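Local atomic coordinates of tryptophan synthase alpha chain (Aquifex aeolicus, PDB entry 2EKC), a protein that probably carries out the aldol cleavage of indoleglycerol phosphate to indole and glyceraldehyde 3-phosphate, as the alpha subunit of tryptophan synthase. Residues 97-102 with 121-126; 113-118 with 141-146; 147-152 with 170-175. All blocks are in the same frame, centred on the assembly; numbering follows the deposited sequence.

Contact 1 of 3, residues 97-102 with 121-126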
ATOM      1  N   PHE A  97      -8.553  -0.753   0.917  1.00 14.99           N
ATOM      2  CA  PHE A  97      -7.660  -0.574   2.059  1.00 13.65           C
ATOM      3  C   PHE A  97      -6.666  -1.735   2.097  1.00 14.17           C
ATOM      4  O   PHE A  97      -7.068  -2.900   2.152  1.00 12.74           O
ATOM      5  CB  PHE A  97      -8.433  -0.580   3.388  1.00 13.75           C
ATOM      6  CG  PHE A  97      -9.234   0.671   3.659  1.00 12.31           C
ATOM      7  CD1 PHE A  97      -9.360   1.673   2.706  1.00 12.06           C
ATOM      8  CD2 PHE A  97      -9.885   0.825   4.883  1.00 13.09           C
ATOM      9  CE1 PHE A  97     -10.123   2.810   2.960  1.00 12.73           C
ATOM     10  CE2 PHE A  97     -10.654   1.956   5.151  1.00 13.44           C
ATOM     11  CZ  PHE A  97     -10.774   2.952   4.185  1.00 12.80           C
ATOM     12  N   LEU A  98      -5.377  -1.417   2.079  1.00 12.73           N
ATOM     13  CA  LEU A  98      -4.334  -2.440   2.135  1.00 13.11           C
ATOM     14  C   LEU A  98      -3.579  -2.289   3.443  1.00 12.43           C
ATOM     15  O   LEU A  98      -3.004  -1.229   3.718  1.00 15.02           O
ATOM     16  CB  LEU A  98      -3.347  -2.283   0.978  1.00 13.06           C
ATOM     17  CG  LEU A  98      -3.821  -2.557  -0.444  1.00 14.04           C
ATOM     18  CD1 LEU A  98      -2.662  -2.323  -1.397  1.00 14.67           C
ATOM     19  CD2 LEU A  98      -4.335  -3.983  -0.558  1.00 13.32           C
ATOM     20  N   LEU A  99      -3.590  -3.335   4.259  1.00 11.41           N
ATOM     21  CA  LEU A  99      -2.887  -3.292   5.530  1.00 10.69           C
ATOM     22  C   LEU A  99      -1.421  -3.620   5.300  1.00 11.52           C
ATOM     23  O   LEU A  99      -1.093  -4.666   4.728  1.00 10.27           O
ATOM     24  CB  LEU A  99      -3.480  -4.302   6.520  1.00 10.75           C
ATOM     25  CG  LEU A  99      -2.758  -4.364   7.872  1.00 14.30           C
ATOM     26  CD1 LEU A  99      -3.033  -3.086   8.662  1.00 11.46           C
ATOM     27  CD2 LEU A  99      -3.214  -5.585   8.659  1.00 11.96           C
ATOM     28  N   MET A 100      -0.543  -2.718   5.735  1.00 11.70           N
ATOM     29  CA  MET A 100       0.891  -2.922   5.603  1.00 14.92           C
ATOM     30  C   MET A 100       1.370  -3.498   6.928  1.00 14.80           C
ATOM     31  O   MET A 100       1.443  -2.787   7.932  1.00 13.79           O
ATOM     32  CB  MET A 100       1.608  -1.597   5.316  1.00 19.01           C
ATOM     33  CG  MET A 100       3.089  -1.750   4.950  1.00 26.89           C
ATOM     34  SD  MET A 100       4.194  -2.143   6.342  1.00 36.43           S
ATOM     35  CE  MET A 100       4.301  -3.823   6.245  1.00 33.11           C
ATOM     36  N   THR A 101       1.691  -4.787   6.925  1.00 11.46           N
ATOM     37  CA  THR A 101       2.139  -5.452   8.135  1.00 11.83           C
ATOM     38  C   THR A 101       3.321  -6.379   7.887  1.00 12.73           C
ATOM     39  O   THR A 101       3.422  -7.023   6.834  1.00 13.54           O
ATOM     40  CB  THR A 101       0.990  -6.286   8.772  1.00 12.76           C
ATOM     41  OG1 THR A 101       1.477  -6.983   9.926  1.00 16.31           O
ATOM     42  CG2 THR A 101       0.454  -7.310   7.780  1.00 12.67           C
ATOM     43  N   TYR A 102       4.232  -6.431   8.851  1.00 11.77           N
ATOM     44  CA  TYR A 102       5.366  -7.327   8.739  1.00 11.74           C
ATOM     45  C   TYR A 102       4.790  -8.694   9.076  1.00 12.40           C
ATOM     46  O   TYR A 102       3.681  -8.784   9.617  1.00 11.33           O
ATOM     47  CB  TYR A 102       6.471  -6.921   9.713  1.00 12.37           C
ATOM     48  CG  TYR A 102       7.334  -5.804   9.161  1.00 13.08           C
ATOM     49  CD1 TYR A 102       6.837  -4.506   9.031  1.00 13.25           C
ATOM     50  CD2 TYR A 102       8.635  -6.058   8.727  1.00 14.03           C
ATOM     51  CE1 TYR A 102       7.617  -3.484   8.478  1.00 13.57           C
ATOM     52  CE2 TYR A 102       9.424  -5.049   8.173  1.00 14.05           C
ATOM     53  CZ  TYR A 102       8.912  -3.767   8.053  1.00 13.70           C
ATOM     54  OH  TYR A 102       9.699  -2.769   7.526  1.00 12.79           O
ATOM     55  N   LYS A 121     -12.939  -5.567   9.927  1.00 19.67           N
ATOM     56  CA  LYS A 121     -12.756  -4.125  10.078  1.00 19.86           C
ATOM     57  C   LYS A 121     -12.506  -3.333   8.794  1.00 19.08           C
ATOM     58  O   LYS A 121     -12.022  -2.204   8.851  1.00 18.96           O
ATOM     59  CB  LYS A 121     -11.623  -3.843  11.067  1.00 22.57           C
ATOM     60  CG  LYS A 121     -11.845  -4.414  12.457  1.00 26.41           C
ATOM     61  CD  LYS A 121     -12.957  -3.698  13.190  1.00 26.96           C
ATOM     62  CE  LYS A 121     -13.115  -4.246  14.602  1.00 30.32           C
ATOM     63  NZ  LYS A 121     -14.178  -3.533  15.361  1.00 31.37           N
ATOM     64  N   GLY A 122     -12.821  -3.914   7.641  1.00 17.57           N
ATOM     65  CA  GLY A 122     -12.652  -3.189   6.393  1.00 16.26           C
ATOM     66  C   GLY A 122     -11.387  -3.361   5.572  1.00 15.56           C
ATOM     67  O   GLY A 122     -11.240  -2.699   4.544  1.00 16.48           O
ATOM     68  N   ILE A 123     -10.473  -4.227   5.990  1.00 13.01           N
ATOM     69  CA  ILE A 123      -9.241  -4.418   5.221  1.00 12.89           C
ATOM     70  C   ILE A 123      -9.536  -5.249   3.974  1.00 13.54           C
ATOM     71  O   ILE A 123     -10.250  -6.250   4.039  1.00 14.60           O
ATOM     72  CB  ILE A 123      -8.144  -5.124   6.059  1.00 12.48           C
ATOM     73  CG1 ILE A 123      -7.737  -4.243   7.248  1.00 13.26           C
ATOM     74  CG2 ILE A 123      -6.930  -5.424   5.186  1.00 11.99           C
ATOM     75  CD1 ILE A 123      -7.110  -2.904   6.849  1.00 11.78           C
ATOM     76  N   ASP A 124      -8.991  -4.829   2.837  1.00 11.54           N
ATOM     77  CA  ASP A 124      -9.213  -5.537   1.583  1.00 12.92           C
ATOM     78  C   ASP A 124      -8.104  -6.518   1.234  1.00 13.86           C
ATOM     79  O   ASP A 124      -8.363  -7.543   0.606  1.00 13.90           O
ATOM     80  CB  ASP A 124      -9.382  -4.536   0.443  1.00 14.99           C
ATOM     81  CG  ASP A 124     -10.667  -3.758   0.554  1.00 16.32           C
ATOM     82  OD1 ASP A 124     -11.740  -4.392   0.495  1.00 16.94           O
ATOM     83  OD2 ASP A 124     -10.604  -2.523   0.710  1.00 16.06           O
ATOM     84  N   GLY A 125      -6.875  -6.197   1.631  1.00 12.24           N
ATOM     85  CA  GLY A 125      -5.751  -7.076   1.346  1.00 12.82           C
ATOM     86  C   GLY A 125      -4.526  -6.691   2.154  1.00 13.41           C
ATOM     87  O   GLY A 125      -4.572  -5.729   2.921  1.00 13.23           O
ATOM     88  N   PHE A 126      -3.436  -7.439   1.993  1.00 13.44           N
ATOM     89  CA  PHE A 126      -2.199  -7.151   2.720  1.00 12.19           C
ATOM     90  C   PHE A 126      -1.017  -6.878   1.804  1.00 12.84           C
ATOM     91  O   PHE A 126      -1.009  -7.255   0.636  1.00 13.72           O
ATOM     92  CB  PHE A 126      -1.745  -8.337   3.600  1.00 11.84           C
ATOM     93  CG  PHE A 126      -2.719  -8.758   4.675  1.00 11.54           C
ATOM     94  CD1 PHE A 126      -3.691  -7.894   5.165  1.00 13.67           C
ATOM     95  CD2 PHE A 126      -2.614 -10.035   5.236  1.00 13.14           C
ATOM     96  CE1 PHE A 126      -4.546  -8.294   6.202  1.00 13.04           C
ATOM     97  CE2 PHE A 126      -3.456 -10.447   6.267  1.00 11.81           C
ATOM     98  CZ  PHE A 126      -4.428  -9.572   6.754  1.00 13.06           C
TER
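Phe97 and Asp124 join two neighbouring parallel strands through a reciprocal pair of hydrogen bonds. The backbone N of Phe97 gives its hydrogen to Asp124 OD2 over 2.7 Å in a nearly straight bond (164°), and the carboxylate receives it on the anti lone pair, away from OD1. In return Asp124 N reaches Phe97 O at 2.8 Å, in the carbonyl plane, while Gly125 N adds a weak second bond to the same oxygen. With CG beside its own N and anti to its carbonyl carbon (chi1 -69°), the aspartate turns OD2 back to Phe97 N. One step on, Leu99 N bonds Gly125 O at 2.9 Å, the regular link of a parallel pair. Weaker CA-H...O contacts accompany it, from Leu98 CA to Gly125 O and from Phe126 CA to Leu99 O.

Apolar contacts lie on both faces. On one, Leu98 CD2 leans over the backbone of Gly125, 3.9 Å from its CA. On the other, Leu99 and Phe126 run side by side in the same direction, with Leu99 CB 3.8 Å from Phe126 CD1 and the leucine CD2 near CE1. Ile123 closes in on Leu99 as well, its CG2 3.9 Å from Leu99 CB.

The Leu99, Ile123 and Phe126 face is covered by helices 78-91 and 111-120, with Phe114 meeting the Phe126 ring steeply. Arg89 and Arg3 form salt bridges with OD2 and OD1 of Asp124, and would probably favour its charged form. Strand 47-51 bonds the far edge of 97-100, so this pair is one seam of a closed eight-stranded TIM barrel.

Contact 2 of 3, residues 113-118 with 141-146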
ATOM      1  N   LYS A 113      -6.969 -15.727  13.234  1.00 18.02           N
ATOM      2  CA  LYS A 113      -7.479 -14.561  13.948  1.00 19.16           C
ATOM      3  C   LYS A 113      -7.112 -13.249  13.261  1.00 16.76           C
ATOM      4  O   LYS A 113      -7.959 -12.371  13.093  1.00 14.83           O
ATOM      5  CB  LYS A 113      -6.957 -14.538  15.386  1.00 20.06           C
ATOM      6  CG  LYS A 113      -7.400 -13.310  16.159  1.00 20.23           C
ATOM      7  CD  LYS A 113      -6.837 -13.260  17.570  1.00 21.34           C
ATOM      8  CE  LYS A 113      -7.409 -14.344  18.452  1.00 22.43           C
ATOM      9  NZ  LYS A 113      -7.015 -14.122  19.878  1.00 25.77           N
ATOM     10  N   PHE A 114      -5.849 -13.121  12.872  1.00 16.42           N
ATOM     11  CA  PHE A 114      -5.365 -11.910  12.210  1.00 17.09           C
ATOM     12  C   PHE A 114      -6.205 -11.605  10.973  1.00 16.33           C
ATOM     13  O   PHE A 114      -6.677 -10.478  10.786  1.00 16.64           O
ATOM     14  CB  PHE A 114      -3.892 -12.084  11.819  1.00 15.94           C
ATOM     15  CG  PHE A 114      -3.211 -10.804  11.422  1.00 16.05           C
ATOM     16  CD1 PHE A 114      -3.313 -10.312  10.124  1.00 13.85           C
ATOM     17  CD2 PHE A 114      -2.460 -10.091  12.350  1.00 13.96           C
ATOM     18  CE1 PHE A 114      -2.673  -9.128   9.755  1.00 14.44           C
ATOM     19  CE2 PHE A 114      -1.817  -8.905  11.991  1.00 14.37           C
ATOM     20  CZ  PHE A 114      -1.923  -8.424  10.692  1.00 13.60           C
ATOM     21  N   CYS A 115      -6.400 -12.614  10.134  1.00 15.49           N
ATOM     22  CA  CYS A 115      -7.183 -12.436   8.924  1.00 15.72           C
ATOM     23  C   CYS A 115      -8.653 -12.175   9.237  1.00 15.97           C
ATOM     24  O   CYS A 115      -9.274 -11.314   8.615  1.00 14.83           O
ATOM     25  CB  CYS A 115      -7.032 -13.658   8.014  1.00 16.12           C
ATOM     26  SG  CYS A 115      -5.379 -13.794   7.256  1.00 16.79           S
ATOM     27  N   ARG A 116      -9.200 -12.909  10.206  1.00 15.60           N
ATOM     28  CA  ARG A 116     -10.602 -12.742  10.607  1.00 15.95           C
ATOM     29  C   ARG A 116     -10.855 -11.291  11.012  1.00 14.32           C
ATOM     30  O   ARG A 116     -11.770 -10.644  10.510  1.00 14.62           O
ATOM     31  CB  ARG A 116     -10.936 -13.661  11.797  1.00 15.06           C
ATOM     32  CG  ARG A 116     -12.394 -13.657  12.244  0.50 17.46           C
ATOM     33  CD  ARG A 116     -12.541 -14.370  13.592  0.50 17.53           C
ATOM     34  NE  ARG A 116     -12.241 -13.486  14.720  0.50 17.34           N
ATOM     35  CZ  ARG A 116     -11.754 -13.892  15.891  0.50 15.52           C
ATOM     36  NH1 ARG A 116     -11.499 -15.174  16.102  0.50 14.63           N
ATOM     37  NH2 ARG A 116     -11.529 -13.011  16.857  0.50 17.81           N
ATOM     38  N   LEU A 117     -10.041 -10.787  11.932  1.00 14.76           N
ATOM     39  CA  LEU A 117     -10.182  -9.415  12.401  1.00 13.26           C
ATOM     40  C   LEU A 117     -10.011  -8.378  11.295  1.00 13.50           C
ATOM     41  O   LEU A 117     -10.784  -7.421  11.210  1.00 12.71           O
ATOM     42  CB  LEU A 117      -9.186  -9.142  13.531  1.00 14.36           C
ATOM     43  CG  LEU A 117      -9.488  -9.919  14.818  1.00 15.85           C
ATOM     44  CD1 LEU A 117      -8.351  -9.760  15.807  1.00 14.99           C
ATOM     45  CD2 LEU A 117     -10.800  -9.423  15.410  1.00 17.44           C
ATOM     46  N   SER A 118      -8.993  -8.559  10.458  1.00 12.55           N
ATOM     47  CA  SER A 118      -8.739  -7.621   9.361  1.00 13.65           C
ATOM     48  C   SER A 118      -9.956  -7.494   8.446  1.00 14.56           C
ATOM     49  O   SER A 118     -10.378  -6.390   8.098  1.00 12.44           O
ATOM     50  CB  SER A 118      -7.529  -8.079   8.529  1.00 13.40           C
ATOM     51  OG  SER A 118      -6.323  -7.985   9.273  1.00 16.40           O
ATOM     52  N   ALA A 141      -3.059 -19.298   1.734  1.00 17.41           N
ATOM     53  CA  ALA A 141      -4.211 -20.173   1.947  1.00 18.18           C
ATOM     54  C   ALA A 141      -5.224 -19.557   2.908  1.00 18.62           C
ATOM     55  O   ALA A 141      -6.422 -19.575   2.638  1.00 21.31           O
ATOM     56  CB  ALA A 141      -3.748 -21.531   2.476  1.00 18.89           C
ATOM     57  N   VAL A 142      -4.750 -19.012   4.026  1.00 18.52           N
ATOM     58  CA  VAL A 142      -5.648 -18.399   5.003  1.00 17.78           C
ATOM     59  C   VAL A 142      -6.274 -17.126   4.435  1.00 17.80           C
ATOM     60  O   VAL A 142      -7.467 -16.871   4.615  1.00 16.20           O
ATOM     61  CB  VAL A 142      -4.911 -18.044   6.316  1.00 20.19           C
ATOM     62  CG1 VAL A 142      -5.896 -17.470   7.321  1.00 19.29           C
ATOM     63  CG2 VAL A 142      -4.237 -19.280   6.887  1.00 21.19           C
ATOM     64  N   MET A 143      -5.468 -16.323   3.752  1.00 17.16           N
ATOM     65  CA  MET A 143      -5.980 -15.094   3.162  1.00 16.61           C
ATOM     66  C   MET A 143      -7.098 -15.416   2.178  1.00 18.00           C
ATOM     67  O   MET A 143      -8.098 -14.698   2.108  1.00 18.44           O
ATOM     68  CB  MET A 143      -4.849 -14.327   2.468  1.00 14.05           C
ATOM     69  CG  MET A 143      -3.895 -13.662   3.460  1.00 14.83           C
ATOM     70  SD  MET A 143      -2.528 -12.765   2.700  1.00 13.66           S
ATOM     71  CE  MET A 143      -3.384 -11.311   2.051  1.00 13.93           C
ATOM     72  N   LYS A 144      -6.933 -16.498   1.424  1.00 18.61           N
ATOM     73  CA  LYS A 144      -7.947 -16.917   0.461  1.00 20.57           C
ATOM     74  C   LYS A 144      -9.242 -17.234   1.199  1.00 19.21           C
ATOM     75  O   LYS A 144     -10.330 -16.876   0.758  1.00 18.01           O
ATOM     76  CB  LYS A 144      -7.484 -18.161  -0.299  1.00 23.42           C
ATOM     77  CG  LYS A 144      -8.531 -18.709  -1.265  1.00 30.02           C
ATOM     78  CD  LYS A 144      -8.134 -20.068  -1.819  1.00 32.06           C
ATOM     79  CE  LYS A 144      -9.193 -20.619  -2.773  1.00 33.24           C
ATOM     80  NZ  LYS A 144     -10.544 -20.737  -2.140  1.00 32.09           N
ATOM     81  N   LYS A 145      -9.111 -17.906   2.335  1.00 21.17           N
ATOM     82  CA  LYS A 145     -10.256 -18.278   3.152  1.00 20.87           C
ATOM     83  C   LYS A 145     -11.058 -17.066   3.626  1.00 20.84           C
ATOM     84  O   LYS A 145     -12.286 -17.113   3.674  1.00 20.05           O
ATOM     85  CB  LYS A 145      -9.782 -19.089   4.361  1.00 23.12           C
ATOM     86  CG  LYS A 145     -10.889 -19.493   5.325  1.00 25.84           C
ATOM     87  CD  LYS A 145     -10.320 -20.253   6.512  1.00 27.86           C
ATOM     88  CE  LYS A 145     -11.406 -20.645   7.498  1.00 29.75           C
ATOM     89  NZ  LYS A 145     -10.855 -21.488   8.595  1.00 31.36           N
ATOM     90  N   TYR A 146     -10.364 -15.983   3.971  1.00 19.21           N
ATOM     91  CA  TYR A 146     -11.025 -14.773   4.454  1.00 18.40           C
ATOM     92  C   TYR A 146     -11.197 -13.708   3.380  1.00 18.66           C
ATOM     93  O   TYR A 146     -11.535 -12.560   3.670  1.00 19.98           O
ATOM     94  CB  TYR A 146     -10.258 -14.206   5.657  1.00 17.76           C
ATOM     95  CG  TYR A 146     -10.363 -15.084   6.887  1.00 18.48           C
ATOM     96  CD1 TYR A 146     -11.444 -14.969   7.762  1.00 20.05           C
ATOM     97  CD2 TYR A 146      -9.420 -16.077   7.137  1.00 19.65           C
ATOM     98  CE1 TYR A 146     -11.583 -15.829   8.856  1.00 19.76           C
ATOM     99  CE2 TYR A 146      -9.548 -16.941   8.223  1.00 21.89           C
ATOM    100  CZ  TYR A 146     -10.632 -16.811   9.078  1.00 22.54           C
ATOM    101  OH  TYR A 146     -10.757 -17.674  10.148  1.00 25.09           O
TER
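In the outer layer of helices of this TIM barrel, helices 111-120 and 133-145 lie next to each other, and Cys115 and Arg116 of the first receive Val142, Met143 and Tyr146 from the end of the second. Tyr146, the first residue past its helix, supplies the flat surface of the meeting. One face of its ring rests on the backbone of helix 111-120, with Cys115 C and Arg116 N above the plane and displaced toward the rim. Tyr146 CD2 lies 3.5 Å from Cys115 CB, and Tyr146 CE1 lies 3.7 Å from Arg116 CB; the ring thus spans two consecutive residues. The aliphatic start of Arg116 runs alongside the ring, and it is this part of the chain, CB and CG, that does the touching. At its polar end, Tyr146 OH is hydrogen-bonded to Glu112 OE1, an oxygen that also forms a salt bridge with Lys145 NZ, so the helices share a polar tie just beyond the apolar patch. Deeper in, Phe126 of the underlying strand packs against both Cys115 and Met143. The thiol sits between the helices: with SG anti to the carbonyl carbon (chi1 -71°), the sulfur of Cys115 comes 3.7 Å from Val142 CG1 and 4.1 Å from Met143 CG.

Contact 3 of 3, residues 147-152 with 170-175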
ATOM      1  N   VAL A 147     -10.973 -14.100   2.133  1.00 17.63           N
ATOM      2  CA  VAL A 147     -11.126 -13.190   1.006  1.00 18.55           C
ATOM      3  C   VAL A 147     -10.342 -11.894   1.197  1.00 18.16           C
ATOM      4  O   VAL A 147     -10.892 -10.792   1.105  1.00 15.94           O
ATOM      5  CB  VAL A 147     -12.621 -12.852   0.768  1.00 21.48           C
ATOM      6  CG1 VAL A 147     -12.796 -12.175  -0.579  1.00 21.50           C
ATOM      7  CG2 VAL A 147     -13.461 -14.127   0.838  1.00 22.87           C
ATOM      8  N   LEU A 148      -9.054 -12.044   1.486  1.00 15.77           N
ATOM      9  CA  LEU A 148      -8.143 -10.916   1.648  1.00 13.51           C
ATOM     10  C   LEU A 148      -7.183 -11.020   0.463  1.00 13.98           C
ATOM     11  O   LEU A 148      -6.531 -12.047   0.271  1.00 12.63           O
ATOM     12  CB  LEU A 148      -7.379 -11.033   2.963  1.00 13.99           C
ATOM     13  CG  LEU A 148      -8.220 -10.795   4.215  1.00 13.44           C
ATOM     14  CD1 LEU A 148      -7.450 -11.222   5.449  1.00 14.11           C
ATOM     15  CD2 LEU A 148      -8.599  -9.322   4.288  1.00 13.79           C
ATOM     16  N   SER A 149      -7.110  -9.958  -0.329  1.00 12.69           N
ATOM     17  CA  SER A 149      -6.279  -9.937  -1.523  1.00 12.52           C
ATOM     18  C   SER A 149      -4.776 -10.027  -1.256  1.00 14.06           C
ATOM     19  O   SER A 149      -4.213  -9.237  -0.501  1.00 12.42           O
ATOM     20  CB  SER A 149      -6.597  -8.674  -2.326  1.00 11.91           C
ATOM     21  OG  SER A 149      -6.166  -8.788  -3.662  1.00 14.02           O
ATOM     22  N   PHE A 150      -4.131 -11.001  -1.888  1.00 14.79           N
ATOM     23  CA  PHE A 150      -2.694 -11.180  -1.736  1.00 16.72           C
ATOM     24  C   PHE A 150      -1.975 -10.330  -2.786  1.00 15.69           C
ATOM     25  O   PHE A 150      -2.225 -10.455  -3.986  1.00 14.94           O
ATOM     26  CB  PHE A 150      -2.311 -12.653  -1.916  1.00 18.52           C
ATOM     27  CG  PHE A 150      -0.860 -12.932  -1.656  1.00 21.52           C
ATOM     28  CD1 PHE A 150      -0.363 -12.932  -0.359  1.00 23.43           C
ATOM     29  CD2 PHE A 150       0.018 -13.167  -2.711  1.00 23.40           C
ATOM     30  CE1 PHE A 150       0.993 -13.162  -0.115  1.00 26.76           C
ATOM     31  CE2 PHE A 150       1.372 -13.396  -2.481  1.00 24.20           C
ATOM     32  CZ  PHE A 150       1.862 -13.394  -1.180  1.00 25.85           C
ATOM     33  N   VAL A 151      -1.083  -9.463  -2.324  1.00 17.06           N
ATOM     34  CA  VAL A 151      -0.338  -8.581  -3.214  1.00 17.51           C
ATOM     35  C   VAL A 151       1.151  -8.937  -3.202  1.00 17.85           C
ATOM     36  O   VAL A 151       1.878  -8.561  -2.288  1.00 16.69           O
ATOM     37  CB  VAL A 151      -0.512  -7.111  -2.781  1.00 17.30           C
ATOM     38  CG1 VAL A 151       0.263  -6.193  -3.717  1.00 17.27           C
ATOM     39  CG2 VAL A 151      -1.998  -6.747  -2.776  1.00 18.63           C
ATOM     40  N   PRO A 152       1.616  -9.680  -4.219  1.00 18.91           N
ATOM     41  CA  PRO A 152       3.027 -10.068  -4.290  1.00 19.73           C
ATOM     42  C   PRO A 152       3.937  -8.881  -4.596  1.00 19.92           C
ATOM     43  O   PRO A 152       3.505  -7.880  -5.175  1.00 19.79           O
ATOM     44  CB  PRO A 152       3.037 -11.118  -5.396  1.00 20.87           C
ATOM     45  CG  PRO A 152       1.954 -10.630  -6.318  1.00 22.04           C
ATOM     46  CD  PRO A 152       0.856 -10.238  -5.352  1.00 19.81           C
ATOM     47  N   ALA A 170      -0.816 -13.161  -7.376  1.00 23.30           N
ATOM     48  CA  ALA A 170      -1.626 -11.967  -7.174  1.00 22.20           C
ATOM     49  C   ALA A 170      -3.107 -12.210  -7.445  1.00 21.74           C
ATOM     50  O   ALA A 170      -3.479 -12.797  -8.461  1.00 20.50           O
ATOM     51  CB  ALA A 170      -1.117 -10.834  -8.065  1.00 21.88           C
ATOM     52  N   ASP A 171      -3.952 -11.762  -6.525  1.00 21.23           N
ATOM     53  CA  ASP A 171      -5.389 -11.915  -6.694  1.00 21.77           C
ATOM     54  C   ASP A 171      -5.926 -10.805  -7.590  1.00 20.90           C
ATOM     55  O   ASP A 171      -6.744 -11.055  -8.476  1.00 20.64           O
ATOM     56  CB  ASP A 171      -6.117 -11.849  -5.343  1.00 22.15           C
ATOM     57  CG  ASP A 171      -5.851 -13.060  -4.473  1.00 25.46           C
ATOM     58  OD1 ASP A 171      -6.035 -14.194  -4.959  1.00 27.13           O
ATOM     59  OD2 ASP A 171      -5.467 -12.876  -3.297  1.00 24.94           O
ATOM     60  N   GLU A 172      -5.463  -9.578  -7.361  1.00 18.44           N
ATOM     61  CA  GLU A 172      -5.944  -8.438  -8.132  1.00 17.82           C
ATOM     62  C   GLU A 172      -4.883  -7.431  -8.569  1.00 16.74           C
ATOM     63  O   GLU A 172      -5.096  -6.675  -9.515  1.00 16.51           O
ATOM     64  CB  GLU A 172      -7.008  -7.698  -7.325  1.00 18.17           C
ATOM     65  CG  GLU A 172      -8.235  -8.533  -6.977  1.00 20.17           C
ATOM     66  CD  GLU A 172      -9.100  -7.854  -5.935  1.00 21.61           C
ATOM     67  OE1 GLU A 172      -8.766  -7.949  -4.730  1.00 21.42           O
ATOM     68  OE2 GLU A 172     -10.099  -7.209  -6.324  1.00 20.94           O
ATOM     69  N   MET A 173      -3.750  -7.402  -7.878  1.00 17.03           N
ATOM     70  CA  MET A 173      -2.706  -6.447  -8.229  1.00 16.29           C
ATOM     71  C   MET A 173      -1.337  -6.851  -7.704  1.00 16.67           C
ATOM     72  O   MET A 173      -1.217  -7.724  -6.841  1.00 16.29           O
ATOM     73  CB  MET A 173      -3.061  -5.067  -7.671  1.00 16.01           C
ATOM     74  CG  MET A 173      -3.064  -5.024  -6.148  1.00 17.25           C
ATOM     75  SD  MET A 173      -3.356  -3.382  -5.491  1.00 17.85           S
ATOM     76  CE  MET A 173      -1.804  -2.605  -5.837  1.00 18.20           C
ATOM     77  N   THR A 174      -0.307  -6.191  -8.226  1.00 16.71           N
ATOM     78  CA  THR A 174       1.067  -6.455  -7.825  1.00 16.95           C
ATOM     79  C   THR A 174       1.768  -5.144  -7.495  1.00 16.56           C
ATOM     80  O   THR A 174       1.348  -4.073  -7.936  1.00 13.48           O
ATOM     81  CB  THR A 174       1.868  -7.151  -8.949  1.00 18.34           C
ATOM     82  OG1 THR A 174       1.948  -6.284 -10.087  1.00 19.82           O
ATOM     83  CG2 THR A 174       1.200  -8.455  -9.358  1.00 18.32           C
ATOM     84  N   TYR A 175       2.839  -5.242  -6.720  1.00 17.29           N
ATOM     85  CA  TYR A 175       3.617  -4.077  -6.332  1.00 18.72           C
ATOM     86  C   TYR A 175       5.098  -4.303  -6.618  1.00 17.19           C
ATOM     87  O   TYR A 175       5.681  -5.281  -6.151  1.00 17.15           O
ATOM     88  CB  TYR A 175       3.442  -3.782  -4.836  1.00 22.48           C
ATOM     89  CG  TYR A 175       4.374  -2.693  -4.344  1.00 27.55           C
ATOM     90  CD1 TYR A 175       4.244  -1.381  -4.801  1.00 29.28           C
ATOM     91  CD2 TYR A 175       5.434  -2.988  -3.484  1.00 31.38           C
ATOM     92  CE1 TYR A 175       5.149  -0.385  -4.420  1.00 31.24           C
ATOM     93  CE2 TYR A 175       6.349  -1.999  -3.096  1.00 34.17           C
ATOM     94  CZ  TYR A 175       6.200  -0.699  -3.573  1.00 34.30           C
ATOM     95  OH  TYR A 175       7.110   0.277  -3.220  1.00 35.61           O
TER
HETATM   96  O   HOH W   1      -6.333 -14.272  -1.356  1.00 19.21           O
HETATM   97  O   HOH W   2      -3.931  -8.557  -5.105  1.00 13.72           O
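Asp171 OD2 receives the backbone N-H of Phe150 over 2.7 Å in an almost straight bond (171°), the hydrogen arriving on the anti side of the carboxylate and 17° out of its plane. The backbones add a weak return bond from Asp171 N to Phe150 O. Beside this pair, Ser149 OG donates to Glu172 OE1 at 2.9 Å, using that oxygen's anti lone pair. Further along the strands, Tyr175 N meets Pro152 O at 3.1 Å from almost straight ahead of the carbonyl.

Apolar groups fill the stretch separating these polar links. Pro152 CD presses on Ala170 CB at 3.4 Å, tighter than usual for two carbons, while the proline CG approaches Thr174 CG2 at 3.8 Å. The Val151 and Met173 side chains cross at an angle, with CG2 of the valine 3.9 Å from CG of the methionine.

A water bridges the two segments. It donates to Ser149 OG at 2.7 Å and to Phe150 O at 2.8 Å, and accepts from Glu172 N, linking side chain and backbone on one side to the backbone on the other. Behind the first shell, Glu172 OE2 is fixed by the backbone nitrogens of Met1 and Ser5, and Ile4 of helix 3-14 packs over Ser149, Glu172 and Met173. Thr174 OG1 bonds Tyr201 OH, while strand 209-212 continues the sheet on the other side of strand 174-177. The contact joins the two strands of a beta-alpha-beta unit, strand 149-154, helix 160-169 and strand 174-177, the repeating element from which a TIM barrel is built.

The three contacts share one sector of the barrel. The centre of contact 1 lies about 11 Å from those of contact 2 and contact 3, which are themselves about 13 Å apart. Phe126 of contact 1 packs beneath contact 2, its CD2 3.5 Å from Met143 CE. Strands 125-127 and 149-154 are neighbours, and Ser149 N probably bonds Asp124 O at 2.9 Å. Contacts 1 and 3 repeat one device: an aspartate of the later segment (Asp124, Asp171) accepts through OD2 a backbone N-H of the earlier one. Leu98 and Tyr175 both have side chains about 5 Å from that of Glu49, a predicted proton acceptor, whereas contact 2 lies away from that site.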